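Side-chain contacts in TbiB1 (Thermobaculum terrenum, PDB 5V1V), which binds the leader peptide of the lasso-peptide precursor TbiA(alpha), probably as the recognition protein that serves its maturation in RiPP biosynthesis: residues D8-A13 with K81-G86; I52-C57 with V62-V67; V19-L24 with R38-L43. All coordinates share one frame; numbering follows the deposited sequence. Where two conformers were deposited one is given.

In the fold
Contact 3 is the buried one: it lays the sheet of strands 10-15, 18-23 and 28-32 on helix 34-44 through a leucine-tryptophan face contact. Contact 1, about 7 Å from it between centres, uses the same sheet, since strand 10-15 neighbours strand 18-23, but a single apolar side-chain pair, a valine on a leucine, carries it, beside a zinc site on a more open margin. Contact 2 lies on the opposite side of the chain's centre and joins helices 49-59 and 64-80. It combines apolar packing with a salt bridge at a zinc-bound aspartate. Helix 49-59 also packs on helix 34-44, so contacts 2 and 3 share that helical layer.

Contact 1 (D8-A13 with K81-G86); sequences DAVVSA and KELLEG. With ZN (zinc ion), chain G.
A small apolar contact joins Val10, at the start of strand 10-15, to Leu83 in the link between helix 64-80 and strand 84-85. It lies at one margin of the fold, where an outermost strand of the three-stranded sheet passes the turn after helix 64-80. The meeting is methyl to methyl: Val10 CG2 lies 3.6 Å from Leu83 CD2, and the two side chains cross at about a right angle. Val10 turns CG1 to the far side of CB from its backbone N (chi1 177°), which puts CG2 on the N side and close to the Leu83 backbone, 4.1 Å from Leu83 CA. Leu83 in turn is buried against Phe30 of strand 28-32 and Leu78 of helix 64-80, and it also packs on an apolar side chain of the bound leader peptide. Its place is set by a Schellman motif that ends helix 64-80: Glu82 is the C-prime residue with positive phi (63°), and Leu83 N returns to Leu78 O. The turn leads into strand 84-85, which pairs antiparallel with strand 5-6; Glu82 of the turn and Glu85 of the strand share a zinc ion. Both glutamate chains bend at chi2. Glu82 OE1 binds the zinc at 1.9 Å and Glu85 OE1 at 2.1 Å; Glu85 OE2 stands farther from the metal, at 2.7 Å. Two waters also bind the zinc, and the one nearer the backbone donates to Leu84 O over 2.7 Å, tying the strand's main chain to the metal. Glu82 OE1 and Glu85 OE2, both acceptors, come within 3.2 Å of each other, a closeness the cation between the carboxylates probably offsets.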
# COMPACT_ATOMS: atom_id res chain seq x y z
N ASP A 8 3.39 10.81 -7.70
CA ASP A 8 2.93 11.09 -9.06
C ASP A 8 3.72 10.32 -10.12
O ASP A 8 3.31 10.28 -11.28
CB ASP A 8 3.01 12.60 -9.35
CG ASP A 8 1.97 13.40 -8.60
OD1 ASP A 8 0.86 12.88 -8.37
OD2 ASP A 8 2.27 14.55 -8.24
N ALA A 9 4.83 9.72 -9.72
CA ALA A 9 5.67 8.94 -10.64
C ALA A 9 5.28 7.46 -10.75
O ALA A 9 5.88 6.72 -11.51
CB ALA A 9 7.13 9.08 -10.27
N VAL A 10 4.26 7.05 -10.00
CA VAL A 10 3.87 5.64 -9.92
C VAL A 10 2.68 5.33 -10.82
O VAL A 10 1.67 6.03 -10.80
CB VAL A 10 3.59 5.23 -8.46
CG1 VAL A 10 3.10 3.79 -8.38
CG2 VAL A 10 4.84 5.37 -7.62
N VAL A 11 2.85 4.27 -11.62
CA VAL A 11 1.77 3.68 -12.41
C VAL A 11 1.28 2.41 -11.69
O VAL A 11 2.10 1.60 -11.26
CB VAL A 11 2.27 3.32 -13.83
CG1 VAL A 11 1.19 2.62 -14.64
CG2 VAL A 11 2.75 4.56 -14.58
N SER A 12 -0.04 2.25 -11.56
CA SER A 12 -0.62 1.07 -10.91
C SER A 12 -1.38 0.24 -11.93
O SER A 12 -2.20 0.76 -12.68
CB SER A 12 -1.59 1.48 -9.79
OG SER A 12 -0.96 2.30 -8.84
N ALA A 13 -1.11 -1.07 -11.93
CA ALA A 13 -1.74 -2.01 -12.85
C ALA A 13 -2.40 -3.11 -12.04
O ALA A 13 -1.72 -3.99 -11.51
CB ALA A 13 -0.69 -2.60 -13.79
N LYS A 81 10.56 3.34 -0.63
CA LYS A 81 10.75 3.05 -2.05
C LYS A 81 10.22 4.17 -2.95
O LYS A 81 10.09 4.00 -4.16
CB LYS A 81 10.11 1.70 -2.40
CG LYS A 81 10.84 0.50 -1.81
CD LYS A 81 12.26 0.40 -2.33
CE LYS A 81 13.09 -0.58 -1.51
NZ LYS A 81 14.39 -0.86 -2.17
N GLU A 82 9.92 5.32 -2.34
CA GLU A 82 9.45 6.52 -3.06
C GLU A 82 8.12 6.29 -3.78
O GLU A 82 7.80 6.93 -4.79
CB GLU A 82 10.54 7.10 -3.98
CG GLU A 82 11.78 7.55 -3.21
CD GLU A 82 11.47 8.53 -2.08
OE1 GLU A 82 10.71 9.50 -2.32
OE2 GLU A 82 11.98 8.35 -0.96
N LEU A 83 7.32 5.39 -3.21
CA LEU A 83 6.00 5.08 -3.74
C LEU A 83 4.91 5.94 -3.11
O LEU A 83 3.84 6.11 -3.70
CB LEU A 83 5.66 3.60 -3.56
CG LEU A 83 6.59 2.60 -4.28
CD1 LEU A 83 6.41 1.20 -3.73
CD2 LEU A 83 6.35 2.62 -5.78
N LEU A 84 5.20 6.47 -1.92
CA LEU A 84 4.28 7.25 -1.10
C LEU A 84 5.01 8.47 -0.62
O LEU A 84 6.15 8.37 -0.14
CB LEU A 84 3.81 6.42 0.11
CG LEU A 84 2.91 7.09 1.14
CD1 LEU A 84 1.51 7.25 0.58
CD2 LEU A 84 2.87 6.24 2.41
N GLU A 85 4.35 9.63 -0.75
CA GLU A 85 4.91 10.91 -0.33
C GLU A 85 4.15 11.50 0.84
O GLU A 85 2.95 11.31 0.99
CB GLU A 85 4.94 11.90 -1.50
CG GLU A 85 5.72 11.41 -2.72
CD GLU A 85 7.17 11.07 -2.43
OE1 GLU A 85 7.68 11.40 -1.34
OE2 GLU A 85 7.83 10.46 -3.31
N GLY A 86 4.89 12.24 1.68
CA GLY A 86 4.31 12.94 2.82
C GLY A 86 4.23 12.13 4.10
O GLY A 86 3.72 12.62 5.10
ZN ZN G . 9.56 10.57 -1.18
O HOH W 1 8.81 8.83 -0.32
O HOH W 2 10.17 12.34 -1.87

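Contact 2 (I52-C57 with V62-V67); sequences IVDAIC and VDRPTV. With ZN (zinc ion), chain F.
Val53 lays its CG1 methyl over the centre of one face of the Arg64 guanidinium, 3.6 Å from Arg64 CZ. This joins helix 49-59 to the first turn of helix 64-80 in the fold of the PqqD family, grouped with helix-turn-helix proteins. Arg64 reaches across: its chain leaves CB opposite the backbone N (chi1 -177°) and stays extended to NE. While Val53 covers that one face, the edge meets Asp54: NH1 bonds Asp54 OD1 at 2.7 Å, almost in the guanidinium plane, and NH2 adds a weak bond to the same oxygen at 3.1 Å. The carboxylate is turned 50° from the guanidinium. Asp54 OD2 binds zinc at 2.0 Å, Glu50 supplies another ligand, and Arg64 NH2 also salt-bridges Glu50. An alanine in place of Arg64 would probably leave Asp54 and Glu50 without the arginine's charge and hydrogen bonds beside the zinc, and uncover the Val53 methyl. Beside the salt bridge, Val67 packs on helix 49-59: its CG2 lies 3.8 Å from Ile56 CG2 and touches Cys57 SG. At the N-cap of helix 64-80, Asp63 OD2 accepts from Thr66 N, and Asp63 OD1 from Thr66 OG1 at 2.8 Å.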
# COMPACT_ATOMS: atom_id res chain seq x y z
N ILE A 52 -8.11 4.36 6.59
CA ILE A 52 -7.61 3.08 6.13
C ILE A 52 -7.70 2.05 7.26
O ILE A 52 -8.16 0.94 7.06
CB ILE A 52 -6.16 3.19 5.59
CG1 ILE A 52 -6.14 4.09 4.35
CG2 ILE A 52 -5.60 1.80 5.30
CD1 ILE A 52 -4.74 4.44 3.87
N VAL A 53 -7.27 2.44 8.47
CA VAL A 53 -7.41 1.56 9.63
C VAL A 53 -8.88 1.13 9.78
O VAL A 53 -9.17 -0.06 9.93
CB VAL A 53 -6.89 2.24 10.92
CG1 VAL A 53 -7.24 1.40 12.15
CG2 VAL A 53 -5.39 2.47 10.85
N ASP A 54 -9.80 2.09 9.72
CA ASP A 54 -11.20 1.78 9.93
C ASP A 54 -11.72 0.85 8.84
O ASP A 54 -12.49 -0.07 9.14
CB ASP A 54 -12.02 3.06 10.02
CG ASP A 54 -11.74 3.83 11.28
OD1 ASP A 54 -10.98 3.33 12.15
OD2 ASP A 54 -12.27 4.95 11.42
N ALA A 55 -11.30 1.06 7.59
CA ALA A 55 -11.73 0.21 6.49
C ALA A 55 -11.24 -1.23 6.64
O ALA A 55 -12.02 -2.17 6.49
CB ALA A 55 -11.29 0.79 5.16
N ILE A 56 -9.96 -1.39 6.97
CA ILE A 56 -9.40 -2.72 7.17
C ILE A 56 -10.07 -3.42 8.35
O ILE A 56 -10.38 -4.61 8.27
CB ILE A 56 -7.86 -2.69 7.29
CG1 ILE A 56 -7.22 -2.10 6.01
CG2 ILE A 56 -7.31 -4.08 7.56
CD1 ILE A 56 -7.61 -2.79 4.71
N CYS A 57 -10.34 -2.69 9.43
CA CYS A 57 -11.06 -3.25 10.58
C CYS A 57 -12.49 -3.68 10.26
O CYS A 57 -13.01 -4.61 10.88
CB CYS A 57 -11.10 -2.26 11.74
SG CYS A 57 -9.52 -2.14 12.59
N VAL A 62 -9.75 -8.97 12.06
CA VAL A 62 -8.50 -8.49 12.65
C VAL A 62 -8.80 -7.41 13.68
O VAL A 62 -9.76 -6.67 13.53
CB VAL A 62 -7.53 -7.96 11.55
CG1 VAL A 62 -8.12 -6.76 10.81
CG2 VAL A 62 -6.16 -7.65 12.12
N ASP A 63 -7.95 -7.33 14.70
CA ASP A 63 -8.06 -6.32 15.74
C ASP A 63 -7.38 -5.02 15.30
O ASP A 63 -6.41 -5.05 14.53
CB ASP A 63 -7.43 -6.84 17.04
CG ASP A 63 -5.96 -7.20 16.88
OD1 ASP A 63 -5.66 -8.20 16.19
OD2 ASP A 63 -5.11 -6.49 17.44
N ARG A 64 -7.88 -3.90 15.80
CA ARG A 64 -7.33 -2.58 15.48
C ARG A 64 -5.83 -2.42 15.77
O ARG A 64 -5.11 -1.88 14.93
CB ARG A 64 -8.16 -1.47 16.14
CG ARG A 64 -7.72 -0.05 15.81
CD ARG A 64 -8.58 0.97 16.52
NE ARG A 64 -8.42 2.29 15.92
CZ ARG A 64 -9.15 2.75 14.91
NH1 ARG A 64 -10.12 2.01 14.38
NH2 ARG A 64 -8.92 3.96 14.44
N PRO A 65 -5.33 -2.89 16.94
CA PRO A 65 -3.88 -2.75 17.19
C PRO A 65 -3.00 -3.41 16.12
O PRO A 65 -1.97 -2.84 15.75
CB PRO A 65 -3.71 -3.43 18.55
CG PRO A 65 -5.01 -3.19 19.23
CD PRO A 65 -6.03 -3.36 18.15
N THR A 66 -3.41 -4.58 15.64
CA THR A 66 -2.65 -5.28 14.61
C THR A 66 -2.67 -4.47 13.32
O THR A 66 -1.63 -4.31 12.67
CB THR A 66 -3.22 -6.68 14.36
OG1 THR A 66 -3.00 -7.48 15.52
CG2 THR A 66 -2.55 -7.35 13.17
N VAL A 67 -3.84 -3.95 12.96
CA VAL A 67 -3.95 -3.14 11.75
C VAL A 67 -3.06 -1.89 11.84
O VAL A 67 -2.35 -1.56 10.89
CB VAL A 67 -5.40 -2.71 11.45
CG1 VAL A 67 -5.45 -1.81 10.23
CG2 VAL A 67 -6.27 -3.94 11.25
ZN ZN F . -11.93 5.95 13.07
O HOH W 3 -12.46 4.55 14.47

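Contact 3 (V19-L24 with R38-L43); sequences VVLLHL and RIWSLL
Trp40 sets its CG anti to the backbone N (chi1 -174°), sending the indole out from helix 34-44 toward the sheet, while Leu21, with CG anti to its carbonyl carbon (chi1 -49°), comes from the opposite direction. They meet in the buried interface of the PqqD-like fold, where strand 18-23, the middle one of three antiparallel strands, packs on the helical layer. Leu21 spreads its two methyls over one face of the indole, one above each ring. Its CD2 makes a CH-pi contact with the five-membered ring, 3.7 Å from the centroid and 26° off the normal, and lies 3.5 Å from Trp40 CE2. Its other methyl, CD1, is over the six-membered ring, 3.9 Å from Trp40 CZ3. Leu78 of helix 64-80 also packs on the indole. The polar edge is satisfied elsewhere: Trp40 NE1 is hydrogen-bonded to Ser12 OG on the neighbouring strand, which helps fix the rotation of the ring. Ser12 OG also has a weak bond to Glu44, a ligand, with His14, of a zinc ion close by, so the tryptophan adjoins that site without binding the metal. Two residues earlier on the strand, Val19 packs on His14 and brings CG1 to 4.3 Å from Trp40 CD1.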
# COMPACT_ATOMS: atom_id res chain seq x y z
N VAL A 19 -1.88 -5.96 -7.38
CA VAL A 19 -1.51 -4.74 -8.09
C VAL A 19 -0.02 -4.79 -8.38
O VAL A 19 0.78 -5.12 -7.50
CB VAL A 19 -1.75 -3.45 -7.26
CG1 VAL A 19 -1.80 -2.24 -8.20
CG2 VAL A 19 -3.02 -3.52 -6.44
N VAL A 20 0.34 -4.46 -9.61
CA VAL A 20 1.73 -4.25 -9.96
C VAL A 20 1.97 -2.74 -9.97
O VAL A 20 1.20 -1.98 -10.57
CB VAL A 20 2.06 -4.87 -11.33
CG1 VAL A 20 3.52 -4.62 -11.70
CG2 VAL A 20 1.77 -6.37 -11.30
N LEU A 21 3.02 -2.30 -9.28
CA LEU A 21 3.39 -0.88 -9.24
C LEU A 21 4.67 -0.66 -10.02
O LEU A 21 5.64 -1.40 -9.83
CB LEU A 21 3.62 -0.41 -7.80
CG LEU A 21 2.54 -0.76 -6.78
CD1 LEU A 21 2.90 -0.27 -5.39
CD2 LEU A 21 1.22 -0.16 -7.22
N LEU A 22 4.69 0.37 -10.86
CA LEU A 22 5.88 0.75 -11.61
C LEU A 22 6.26 2.18 -11.24
O LEU A 22 5.45 3.09 -11.40
CB LEU A 22 5.61 0.66 -13.11
CG LEU A 22 5.42 -0.71 -13.75
CD1 LEU A 22 4.02 -1.27 -13.49
CD2 LEU A 22 5.67 -0.57 -15.24
N HIS A 23 7.48 2.37 -10.76
CA HIS A 23 7.94 3.70 -10.47
C HIS A 23 8.69 4.20 -11.70
O HIS A 23 9.75 3.67 -12.04
CB HIS A 23 8.83 3.71 -9.25
CG HIS A 23 9.06 5.08 -8.70
ND1 HIS A 23 9.69 6.08 -9.42
CD2 HIS A 23 8.74 5.63 -7.50
CE1 HIS A 23 9.74 7.18 -8.69
NE2 HIS A 23 9.16 6.93 -7.53
N LEU A 24 8.12 5.19 -12.38
CA LEU A 24 8.65 5.63 -13.68
C LEU A 24 10.01 6.31 -13.64
O LEU A 24 10.65 6.48 -14.68
CB LEU A 24 7.65 6.53 -14.40
CG LEU A 24 6.31 5.90 -14.76
CD1 LEU A 24 5.46 6.88 -15.53
CD2 LEU A 24 6.49 4.60 -15.54
N ARG A 38 -5.46 -3.82 -1.06
CA ARG A 38 -6.60 -3.06 -0.56
C ARG A 38 -6.17 -1.70 0.00
O ARG A 38 -6.80 -0.68 -0.29
CB ARG A 38 -7.40 -3.85 0.48
CG ARG A 38 -8.63 -3.12 0.99
CD ARG A 38 -9.72 -2.95 -0.07
NE ARG A 38 -10.86 -2.23 0.49
CZ ARG A 38 -11.42 -1.15 -0.05
NH1 ARG A 38 -10.99 -0.64 -1.20
NH2 ARG A 38 -12.45 -0.58 0.57
N ILE A 39 -5.11 -1.70 0.81
CA ILE A 39 -4.55 -0.45 1.32
C ILE A 39 -4.15 0.47 0.16
O ILE A 39 -4.46 1.66 0.19
CB ILE A 39 -3.37 -0.70 2.27
CG1 ILE A 39 -3.88 -1.39 3.54
CG2 ILE A 39 -2.67 0.62 2.60
CD1 ILE A 39 -2.79 -2.04 4.36
N TRP A 40 -3.49 -0.07 -0.86
CA TRP A 40 -3.11 0.75 -2.00
C TRP A 40 -4.33 1.39 -2.66
O TRP A 40 -4.34 2.58 -2.97
CB TRP A 40 -2.31 -0.07 -3.00
CG TRP A 40 -1.76 0.76 -4.11
CD1 TRP A 40 -2.30 0.91 -5.36
CD2 TRP A 40 -0.59 1.59 -4.08
NE1 TRP A 40 -1.53 1.78 -6.10
CE2 TRP A 40 -0.47 2.20 -5.34
CE3 TRP A 40 0.38 1.87 -3.10
CZ2 TRP A 40 0.57 3.07 -5.67
CZ3 TRP A 40 1.42 2.74 -3.43
CH2 TRP A 40 1.50 3.33 -4.71
N SER A 41 -5.38 0.60 -2.85
CA SER A 41 -6.61 1.12 -3.45
C SER A 41 -7.21 2.26 -2.64
O SER A 41 -7.70 3.25 -3.21
CB SER A 41 -7.63 -0.00 -3.65
OG SER A 41 -7.15 -0.94 -4.60
N LEU A 42 -7.16 2.15 -1.32
CA LEU A 42 -7.64 3.21 -0.44
C LEU A 42 -6.75 4.46 -0.52
O LEU A 42 -7.25 5.58 -0.52
CB LEU A 42 -7.75 2.70 1.00
CG LEU A 42 -8.84 1.64 1.23
CD1 LEU A 42 -8.54 0.77 2.44
CD2 LEU A 42 -10.21 2.29 1.36
N LEU A 43 -5.43 4.26 -0.60
CA LEU A 43 -4.52 5.38 -0.82
C LEU A 43 -4.82 6.08 -2.15
O LEU A 43 -4.78 7.32 -2.24
CB LEU A 43 -3.06 4.93 -0.78
CG LEU A 43 -2.51 4.53 0.59
CD1 LEU A 43 -1.19 3.81 0.39
CD2 LEU A 43 -2.35 5.72 1.52